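Local coordinates for segregation and condensation protein A (Bacillus subtilis, PDB 5H66) that probably acts as the kleisin subunit of the bacterial SMC condensin complex, this C-terminal fragment forming a small domain that packs against partner protein chains, at residues A12-I17 and F46-E51; R27-D32 and D68-G73. One frame throughout, in Å; residues are numbered along the deposited sequence.

Interaction 1: residues A12-I17 and F46-E51; sequences ARMNEI and FLAVLE
Arg13 and Met14 of helix 11-23 pack on Ala48 of helix 39-54 in an apolar helix-helix contact, with Met14 reaching one turn further along to Glu51. Across the two segments no hydrogen bond is made. The local axes approach to 8.8 Å and cross at -74°, a steep angle that confines the touching to a small patch. The small methyl of Ala48 lets the backbones close in, its CA lying 5.2 Å from the CA of Met14. Arg13 contributes its aliphatic stem: CG presses on the Ala48 methyl, Arg13 CG to Ala48 CB being 3.6 Å. Met14 comes from the neighbouring side, its CG 3.9 Å from Ala48 CB and 3.8 Å from Ala48 O. In the winged-helix fold, to which this kleisin C-terminal domain conforms, this is the seam between the first helix and the long helix that precedes the wing strands. Beyond CG, the Met14 thioether lies across the methylene stem of Glu51, with Met14 SD 3.7 Å from Glu51 CG, and the terminal methyl CE rests on the same carbon. A bend at chi2 (71°) in Glu51 turns the carboxylate off so that only CB and CG meet the sulfur. Arg13 is likewise bent, at chi2 and chi3, and its NE forms a salt bridge with Glu16 OE1 at 3.3 Å along its own helix, the hydrogen bond within it weak and bent. The guanidinium also engages Phe34 in a cation-pi contact, while NH1 forms weak hydrogen bonds to Thr45 OG1 and His41 O.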
ATOM      1  N   ALA C  12     -12.668 -18.239 -23.403  1.00 64.05           N
ATOM      2  CA  ALA C  12     -13.991 -18.634 -23.873  1.00 63.89           C
ATOM      3  C   ALA C  12     -14.905 -17.424 -24.010  1.00 64.48           C
ATOM      4  O   ALA C  12     -15.659 -17.314 -24.984  1.00 65.89           O
ATOM      5  CB  ALA C  12     -14.601 -19.668 -22.927  1.00 60.68           C
ATOM      6  N   ARG C  13     -14.849 -16.503 -23.047  1.00 62.32           N
ATOM      7  CA  ARG C  13     -15.590 -15.254 -23.181  1.00 62.43           C
ATOM      8  C   ARG C  13     -15.078 -14.446 -24.368  1.00 63.48           C
ATOM      9  O   ARG C  13     -15.864 -13.986 -25.204  1.00 66.08           O
ATOM     10  CB  ARG C  13     -15.495 -14.446 -21.886  1.00 60.17           C
ATOM     11  CG  ARG C  13     -16.355 -13.192 -21.854  1.00 59.45           C
ATOM     12  CD  ARG C  13     -17.822 -13.488 -22.123  1.00 61.58           C
ATOM     13  NE  ARG C  13     -18.323 -14.575 -21.292  1.00 63.13           N
ATOM     14  CZ  ARG C  13     -18.632 -14.451 -20.005  1.00 62.96           C
ATOM     15  NH1 ARG C  13     -18.497 -13.279 -19.397  1.00 60.96           N
ATOM     16  NH2 ARG C  13     -19.079 -15.498 -19.324  1.00 63.63           N
ATOM     17  N   MET C  14     -13.752 -14.279 -24.464  1.00 61.97           N
ATOM     18  CA  MET C  14     -13.158 -13.535 -25.574  1.00 61.73           C
ATOM     19  C   MET C  14     -13.655 -14.045 -26.921  1.00 65.55           C
ATOM     20  O   MET C  14     -13.908 -13.253 -27.838  1.00 63.97           O
ATOM     21  CB  MET C  14     -11.633 -13.626 -25.509  1.00 59.64           C
ATOM     22  CG  MET C  14     -10.985 -12.803 -24.409  1.00 55.61           C
ATOM     23  SD  MET C  14      -9.245 -13.234 -24.223  1.00 55.17           S
ATOM     24  CE  MET C  14      -8.561 -12.543 -25.725  1.00 54.44           C
ATOM     25  N   ASN C  15     -13.786 -15.367 -27.056  1.00 66.03           N
ATOM     26  CA  ASN C  15     -14.382 -15.958 -28.250  1.00 67.37           C
ATOM     27  C   ASN C  15     -15.721 -15.310 -28.569  1.00 68.17           C
ATOM     28  O   ASN C  15     -15.939 -14.801 -29.675  1.00 70.58           O
ATOM     29  CB  ASN C  15     -14.570 -17.460 -28.041  1.00 66.13           C
ATOM     30  CG  ASN C  15     -13.273 -18.229 -28.133  1.00 68.59           C
ATOM     31  OD1 ASN C  15     -13.239 -19.435 -27.881  1.00 72.03           O
ATOM     32  ND2 ASN C  15     -12.197 -17.541 -28.504  1.00 65.94           N
ATOM     33  N   GLU C  16     -16.628 -15.315 -27.592  1.00 67.98           N
ATOM     34  CA  GLU C  16     -17.990 -14.848 -27.817  1.00 68.79           C
ATOM     35  C   GLU C  16     -18.040 -13.371 -28.203  1.00 73.13           C
ATOM     36  O   GLU C  16     -18.899 -12.977 -29.000  1.00 75.95           O
ATOM     37  CB  GLU C  16     -18.827 -15.114 -26.565  1.00 69.31           C
ATOM     38  CG  GLU C  16     -18.687 -16.541 -26.050  1.00 66.78           C
ATOM     39  CD  GLU C  16     -19.254 -16.733 -24.656  1.00 68.62           C
ATOM     40  OE1 GLU C  16     -19.699 -15.742 -24.041  1.00 69.47           O
ATOM     41  OE2 GLU C  16     -19.253 -17.885 -24.171  1.00 70.03           O
ATOM     42  N   ILE C  17     -17.140 -12.539 -27.665  1.00 71.11           N
ATOM     43  CA  ILE C  17     -17.149 -11.123 -28.030  1.00 73.03           C
ATOM     44  C   ILE C  17     -16.710 -10.939 -29.479  1.00 74.86           C
ATOM     45  O   ILE C  17     -17.338 -10.192 -30.241  1.00 76.86           O
ATOM     46  CB  ILE C  17     -16.285 -10.287 -27.064  1.00 71.43           C
ATOM     47  CG1 ILE C  17     -16.746 -10.449 -25.613  1.00 70.57           C
ATOM     48  CG2 ILE C  17     -16.371  -8.816 -27.425  1.00 71.10           C
ATOM     49  CD1 ILE C  17     -16.426 -11.771 -24.982  1.00 68.71           C
ATOM     50  N   PHE C  46     -15.843  -7.929 -18.714  1.00 47.66           N
ATOM     51  CA  PHE C  46     -14.945  -6.788 -18.567  1.00 45.32           C
ATOM     52  C   PHE C  46     -13.490  -7.211 -18.728  1.00 43.63           C
ATOM     53  O   PHE C  46     -12.724  -6.570 -19.456  1.00 43.81           O
ATOM     54  CB  PHE C  46     -15.176  -6.127 -17.206  1.00 44.49           C
ATOM     55  CG  PHE C  46     -14.502  -4.792 -17.051  1.00 44.40           C
ATOM     56  CD1 PHE C  46     -15.033  -3.655 -17.642  1.00 43.78           C
ATOM     57  CD2 PHE C  46     -13.351  -4.670 -16.289  1.00 43.61           C
ATOM     58  CE1 PHE C  46     -14.419  -2.416 -17.488  1.00 46.44           C
ATOM     59  CE2 PHE C  46     -12.733  -3.440 -16.130  1.00 42.67           C
ATOM     60  CZ  PHE C  46     -13.268  -2.309 -16.733  1.00 45.64           C
ATOM     61  N   LEU C  47     -13.095  -8.300 -18.064  1.00 43.22           N
ATOM     62  CA  LEU C  47     -11.730  -8.798 -18.214  1.00 42.31           C
ATOM     63  C   LEU C  47     -11.457  -9.268 -19.638  1.00 45.76           C
ATOM     64  O   LEU C  47     -10.331  -9.124 -20.137  1.00 38.58           O
ATOM     65  CB  LEU C  47     -11.476  -9.935 -17.223  1.00 40.01           C
ATOM     66  CG  LEU C  47     -11.549  -9.547 -15.742  1.00 37.57           C
ATOM     67  CD1 LEU C  47     -11.449 -10.772 -14.844  1.00 39.18           C
ATOM     68  CD2 LEU C  47     -10.454  -8.531 -15.406  1.00 36.53           C
ATOM     69  N   ALA C  48     -12.466  -9.843 -20.299  1.00 47.74           N
ATOM     70  CA  ALA C  48     -12.300 -10.268 -21.685  1.00 46.84           C
ATOM     71  C   ALA C  48     -12.013  -9.077 -22.587  1.00 46.73           C
ATOM     72  O   ALA C  48     -11.103  -9.121 -23.422  1.00 46.54           O
ATOM     73  CB  ALA C  48     -13.548 -11.015 -22.157  1.00 51.63           C
ATOM     74  N   VAL C  49     -12.779  -7.994 -22.422  1.00 46.46           N
ATOM     75  CA  VAL C  49     -12.590  -6.810 -23.258  1.00 48.30           C
ATOM     76  C   VAL C  49     -11.197  -6.224 -23.055  1.00 48.52           C
ATOM     77  O   VAL C  49     -10.525  -5.841 -24.020  1.00 47.53           O
ATOM     78  CB  VAL C  49     -13.692  -5.773 -22.974  1.00 46.24           C
ATOM     79  CG1 VAL C  49     -13.446  -4.511 -23.775  1.00 51.89           C
ATOM     80  CG2 VAL C  49     -15.057  -6.349 -23.304  1.00 51.08           C
ATOM     81  N   LEU C  50     -10.739  -6.146 -21.801  1.00 48.05           N
ATOM     82  CA  LEU C  50      -9.388  -5.650 -21.545  1.00 44.81           C
ATOM     83  C   LEU C  50      -8.345  -6.516 -22.236  1.00 45.05           C
ATOM     84  O   LEU C  50      -7.357  -6.002 -22.773  1.00 44.25           O
ATOM     85  CB  LEU C  50      -9.115  -5.596 -20.041  1.00 42.02           C
ATOM     86  CG  LEU C  50     -10.052  -4.760 -19.172  1.00 42.12           C
ATOM     87  CD1 LEU C  50      -9.805  -5.066 -17.697  1.00 41.04           C
ATOM     88  CD2 LEU C  50      -9.866  -3.284 -19.446  1.00 42.21           C
ATOM     89  N   GLU C  51      -8.545  -7.836 -22.238  1.00 44.86           N
ATOM     90  CA  GLU C  51      -7.584  -8.715 -22.894  1.00 48.07           C
ATOM     91  C   GLU C  51      -7.638  -8.555 -24.409  1.00 50.35           C
ATOM     92  O   GLU C  51      -6.600  -8.592 -25.080  1.00 48.33           O
ATOM     93  CB  GLU C  51      -7.838 -10.168 -22.496  1.00 48.66           C
ATOM     94  CG  GLU C  51      -6.657 -11.095 -22.753  1.00 49.67           C
ATOM     95  CD  GLU C  51      -5.513 -10.851 -21.794  1.00 52.87           C
ATOM     96  OE1 GLU C  51      -5.787 -10.565 -20.607  1.00 51.10           O
ATOM     97  OE2 GLU C  51      -4.342 -10.949 -22.221  1.00 54.90           O
TER

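Interaction 2: residues R27-D32 and D68-G73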
ATOM      1  N   ARG C  27     -20.532  -0.702 -34.163  1.00 84.97           N
ATOM      2  CA  ARG C  27     -20.433  -0.508 -32.721  1.00 82.13           C
ATOM      3  C   ARG C  27     -21.205  -1.550 -31.923  1.00 82.58           C
ATOM      4  O   ARG C  27     -22.076  -2.244 -32.461  1.00 84.23           O
ATOM      5  CB  ARG C  27     -20.964   0.878 -32.352  1.00 80.08           C
ATOM      6  CG  ARG C  27     -19.929   1.922 -32.007  1.00 76.25           C
ATOM      7  CD  ARG C  27     -20.645   3.186 -31.571  1.00 75.32           C
ATOM      8  NE  ARG C  27     -19.735   4.224 -31.104  1.00 76.25           N
ATOM      9  CZ  ARG C  27     -20.126   5.306 -30.437  1.00 77.70           C
ATOM     10  NH1 ARG C  27     -21.412   5.487 -30.159  1.00 78.33           N
ATOM     11  NH2 ARG C  27     -19.235   6.207 -30.045  1.00 77.37           N
ATOM     12  N   ILE C  28     -20.891  -1.649 -30.635  1.00 79.26           N
ATOM     13  CA  ILE C  28     -21.728  -2.338 -29.657  1.00 79.96           C
ATOM     14  C   ILE C  28     -21.512  -1.671 -28.307  1.00 78.04           C
ATOM     15  O   ILE C  28     -20.371  -1.451 -27.889  1.00 76.19           O
ATOM     16  CB  ILE C  28     -21.425  -3.848 -29.560  1.00 80.41           C
ATOM     17  CG1 ILE C  28     -19.936  -4.115 -29.772  1.00 78.99           C
ATOM     18  CG2 ILE C  28     -22.289  -4.645 -30.529  1.00 82.33           C
ATOM     19  CD1 ILE C  28     -19.543  -5.557 -29.569  1.00 79.17           C
ATOM     20  N   ASN C  29     -22.607  -1.330 -27.635  1.00 78.05           N
ATOM     21  CA  ASN C  29     -22.518  -0.906 -26.246  1.00 74.67           C
ATOM     22  C   ASN C  29     -22.122  -2.096 -25.382  1.00 74.87           C
ATOM     23  O   ASN C  29     -22.593  -3.218 -25.594  1.00 75.78           O
ATOM     24  CB  ASN C  29     -23.854  -0.324 -25.786  1.00 74.17           C
ATOM     25  CG  ASN C  29     -23.786   0.286 -24.399  1.00 73.99           C
ATOM     26  OD1 ASN C  29     -23.618  -0.416 -23.401  1.00 74.24           O
ATOM     27  ND2 ASN C  29     -23.923   1.606 -24.330  1.00 72.70           N
ATOM     28  N   PHE C  30     -21.235  -1.850 -24.415  1.00 72.92           N
ATOM     29  CA  PHE C  30     -20.762  -2.926 -23.547  1.00 70.85           C
ATOM     30  C   PHE C  30     -21.923  -3.625 -22.848  1.00 70.77           C
ATOM     31  O   PHE C  30     -21.967  -4.859 -22.784  1.00 71.21           O
ATOM     32  CB  PHE C  30     -19.769  -2.367 -22.522  1.00 66.31           C
ATOM     33  CG  PHE C  30     -19.264  -3.389 -21.537  1.00 63.81           C
ATOM     34  CD1 PHE C  30     -18.180  -4.195 -21.849  1.00 60.68           C
ATOM     35  CD2 PHE C  30     -19.865  -3.532 -20.296  1.00 61.30           C
ATOM     36  CE1 PHE C  30     -17.710  -5.131 -20.945  1.00 55.37           C
ATOM     37  CE2 PHE C  30     -19.401  -4.469 -19.389  1.00 60.56           C
ATOM     38  CZ  PHE C  30     -18.321  -5.268 -19.715  1.00 55.57           C
ATOM     39  N   MET C  31     -22.880  -2.850 -22.334  1.00 72.23           N
ATOM     40  CA  MET C  31     -24.028  -3.429 -21.649  1.00 73.27           C
ATOM     41  C   MET C  31     -24.885  -4.279 -22.578  1.00 75.43           C
ATOM     42  O   MET C  31     -25.666  -5.109 -22.101  1.00 77.65           O
ATOM     43  CB  MET C  31     -24.871  -2.319 -21.020  1.00 75.24           C
ATOM     44  CG  MET C  31     -24.115  -1.443 -20.031  1.00 76.30           C
ATOM     45  SD  MET C  31     -23.347  -2.370 -18.684  1.00 79.76           S
ATOM     46  CE  MET C  31     -24.795  -2.821 -17.733  1.00 69.88           C
ATOM     47  N   ASP C  32     -24.757  -4.090 -23.892  1.00 76.68           N
ATOM     48  CA  ASP C  32     -25.521  -4.857 -24.865  1.00 77.64           C
ATOM     49  C   ASP C  32     -24.765  -6.058 -25.410  1.00 76.03           C
ATOM     50  O   ASP C  32     -25.390  -6.936 -26.013  1.00 78.77           O
ATOM     51  CB  ASP C  32     -25.947  -3.957 -26.033  1.00 77.22           C
ATOM     52  CG  ASP C  32     -26.998  -2.942 -25.629  1.00 76.99           C
ATOM     53  OD1 ASP C  32     -27.893  -3.302 -24.834  1.00 76.00           O
ATOM     54  OD2 ASP C  32     -26.927  -1.787 -26.105  1.00 77.32           O
ATOM     55  N   ASP C  68     -20.928   5.146 -20.789  1.00 63.57           N
ATOM     56  CA  ASP C  68     -21.101   3.956 -21.610  1.00 64.86           C
ATOM     57  C   ASP C  68     -19.837   3.671 -22.417  1.00 63.04           C
ATOM     58  O   ASP C  68     -19.101   4.580 -22.808  1.00 64.31           O
ATOM     59  CB  ASP C  68     -22.307   4.120 -22.535  1.00 68.42           C
ATOM     60  CG  ASP C  68     -23.629   3.894 -21.815  1.00 70.42           C
ATOM     61  OD1 ASP C  68     -24.042   4.764 -21.016  1.00 70.31           O
ATOM     62  OD2 ASP C  68     -24.255   2.837 -22.040  1.00 73.44           O
ATOM     63  N   ILE C  69     -19.581   2.385 -22.644  1.00 64.11           N
ATOM     64  CA  ILE C  69     -18.388   1.913 -23.339  1.00 65.40           C
ATOM     65  C   ILE C  69     -18.821   1.298 -24.661  1.00 69.35           C
ATOM     66  O   ILE C  69     -19.705   0.431 -24.689  1.00 70.19           O
ATOM     67  CB  ILE C  69     -17.608   0.891 -22.492  1.00 64.36           C
ATOM     68  CG1 ILE C  69     -17.185   1.511 -21.156  1.00 61.01           C
ATOM     69  CG2 ILE C  69     -16.397   0.370 -23.258  1.00 61.28           C
ATOM     70  CD1 ILE C  69     -17.088   0.517 -20.025  1.00 54.78           C
ATOM     71  N   TYR C  70     -18.200   1.738 -25.753  1.00 66.78           N
ATOM     72  CA  TYR C  70     -18.537   1.270 -27.090  1.00 69.89           C
ATOM     73  C   TYR C  70     -17.389   0.440 -27.646  1.00 68.36           C
ATOM     74  O   TYR C  70     -16.224   0.844 -27.564  1.00 65.65           O
ATOM     75  CB  TYR C  70     -18.872   2.448 -28.009  1.00 71.82           C
ATOM     76  CG  TYR C  70     -20.067   3.237 -27.512  1.00 72.62           C
ATOM     77  CD1 TYR C  70     -21.347   2.691 -27.546  1.00 72.75           C
ATOM     78  CD2 TYR C  70     -19.914   4.510 -26.976  1.00 71.70           C
ATOM     79  CE1 TYR C  70     -22.441   3.398 -27.077  1.00 71.58           C
ATOM     80  CE2 TYR C  70     -21.003   5.225 -26.504  1.00 72.34           C
ATOM     81  CZ  TYR C  70     -22.264   4.664 -26.557  1.00 73.46           C
ATOM     82  OH  TYR C  70     -23.348   5.373 -26.086  1.00 75.36           O
ATOM     83  N   ILE C  71     -17.728  -0.721 -28.202  1.00 71.54           N
ATOM     84  CA  ILE C  71     -16.766  -1.725 -28.638  1.00 71.62           C
ATOM     85  C   ILE C  71     -16.836  -1.845 -30.154  1.00 73.59           C
ATOM     86  O   ILE C  71     -17.929  -1.867 -30.735  1.00 75.27           O
ATOM     87  CB  ILE C  71     -17.055  -3.081 -27.961  1.00 71.62           C
ATOM     88  CG1 ILE C  71     -16.754  -3.012 -26.463  1.00 69.95           C
ATOM     89  CG2 ILE C  71     -16.274  -4.204 -28.619  1.00 71.37           C
ATOM     90  CD1 ILE C  71     -17.916  -3.371 -25.581  1.00 69.02           C
ATOM     91  N   THR C  72     -15.671  -1.926 -30.795  1.00 72.36           N
ATOM     92  CA  THR C  72     -15.593  -2.090 -32.240  1.00 73.21           C
ATOM     93  C   THR C  72     -14.435  -3.015 -32.583  1.00 72.98           C
ATOM     94  O   THR C  72     -13.343  -2.890 -32.021  1.00 72.43           O
ATOM     95  CB  THR C  72     -15.415  -0.736 -32.950  1.00 72.98           C
ATOM     96  OG1 THR C  72     -16.568   0.083 -32.719  1.00 75.19           O
ATOM     97  CG2 THR C  72     -15.233  -0.929 -34.450  1.00 71.42           C
ATOM     98  N   GLY C  73     -14.682  -3.951 -33.500  1.00 73.74           N
ATOM     99  CA  GLY C  73     -13.626  -4.826 -33.964  1.00 73.18           C
ATOM    100  C   GLY C  73     -12.568  -4.077 -34.751  1.00 75.39           C
ATOM    101  O   GLY C  73     -12.781  -2.970 -35.244  1.00 77.58           O
TER
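The Tyr70 ring carries the guanidinium of Arg27 flat on one face, with the planes only 6° apart and Arg27 NH1 3.5 Å above the ring centre. This is both an offset stack and a cation-pi contact; Tyr70 CD2 in turn sits over one face of the guanidinium, toward its rim. The Arg27 chain is extended from CG to NE, which lays it past Tyr70 CB before the flat group settles on the ring. With an alanine in place of Tyr70, the Arg27 guanidinium would probably lose the ring face it lies on and be freer to swing. Asn29 ND2 approaches the same ring obliquely, and it donates a short, nearly straight bond to Asp68 OD2 (2.6 Å, 165°), close to the amide plane and on the anti side of the carboxylate. The other end of that amide is also used: OD1 accepts from Met31 N in an Asx turn, so the amide is held at both ends. Phe30 has Ile71 CD1 at its ring edge, and Ile71 CD1 also packs 3.7 Å from Phe30 CB. Phe30 CG is anti to the backbone N (chi1 178°), which turns the ring away from strand 69-73. Between the two segments the backbones pair antiparallel: Ile71 N binds Ile28 O at 2.8 Å and Phe30 N binds Ile69 O at 2.8 Å, while the bond from Ile28 N to Ile71 O is weak. Strand 69-73 is the middle of the three-stranded winged-helix sheet, since Tyr70 and Thr72 are also bonded to Glu61 and Leu59 of strand 58-62; Ile28 and Ile71 cover Leu21 of helix 11-23, and Phe30 inserts against Leu42 and Val49 of helix 39-54.

In the fold
Interactions 1 and 2 illustrate how a small winged-helix domain shares one core between a helical layer and a sheet. Their centres lie about 12 Å apart, on opposite sides of the chain's centre, and their segments alternate in the sequence. Phe30 bridges them: its CE1 is 3.8 Å from Val49 CG2, and its CZ is 3.8 Å from Phe46 N. Helix 39-54 therefore meets helix 11-23 through Ala48 and the sheet side through Val49. Another part of its surface, with Phe46, Leu47 and Leu50, packs on apolar side chains of other proteins' chains, consistent with docking of the kleisin onto its SMC partner.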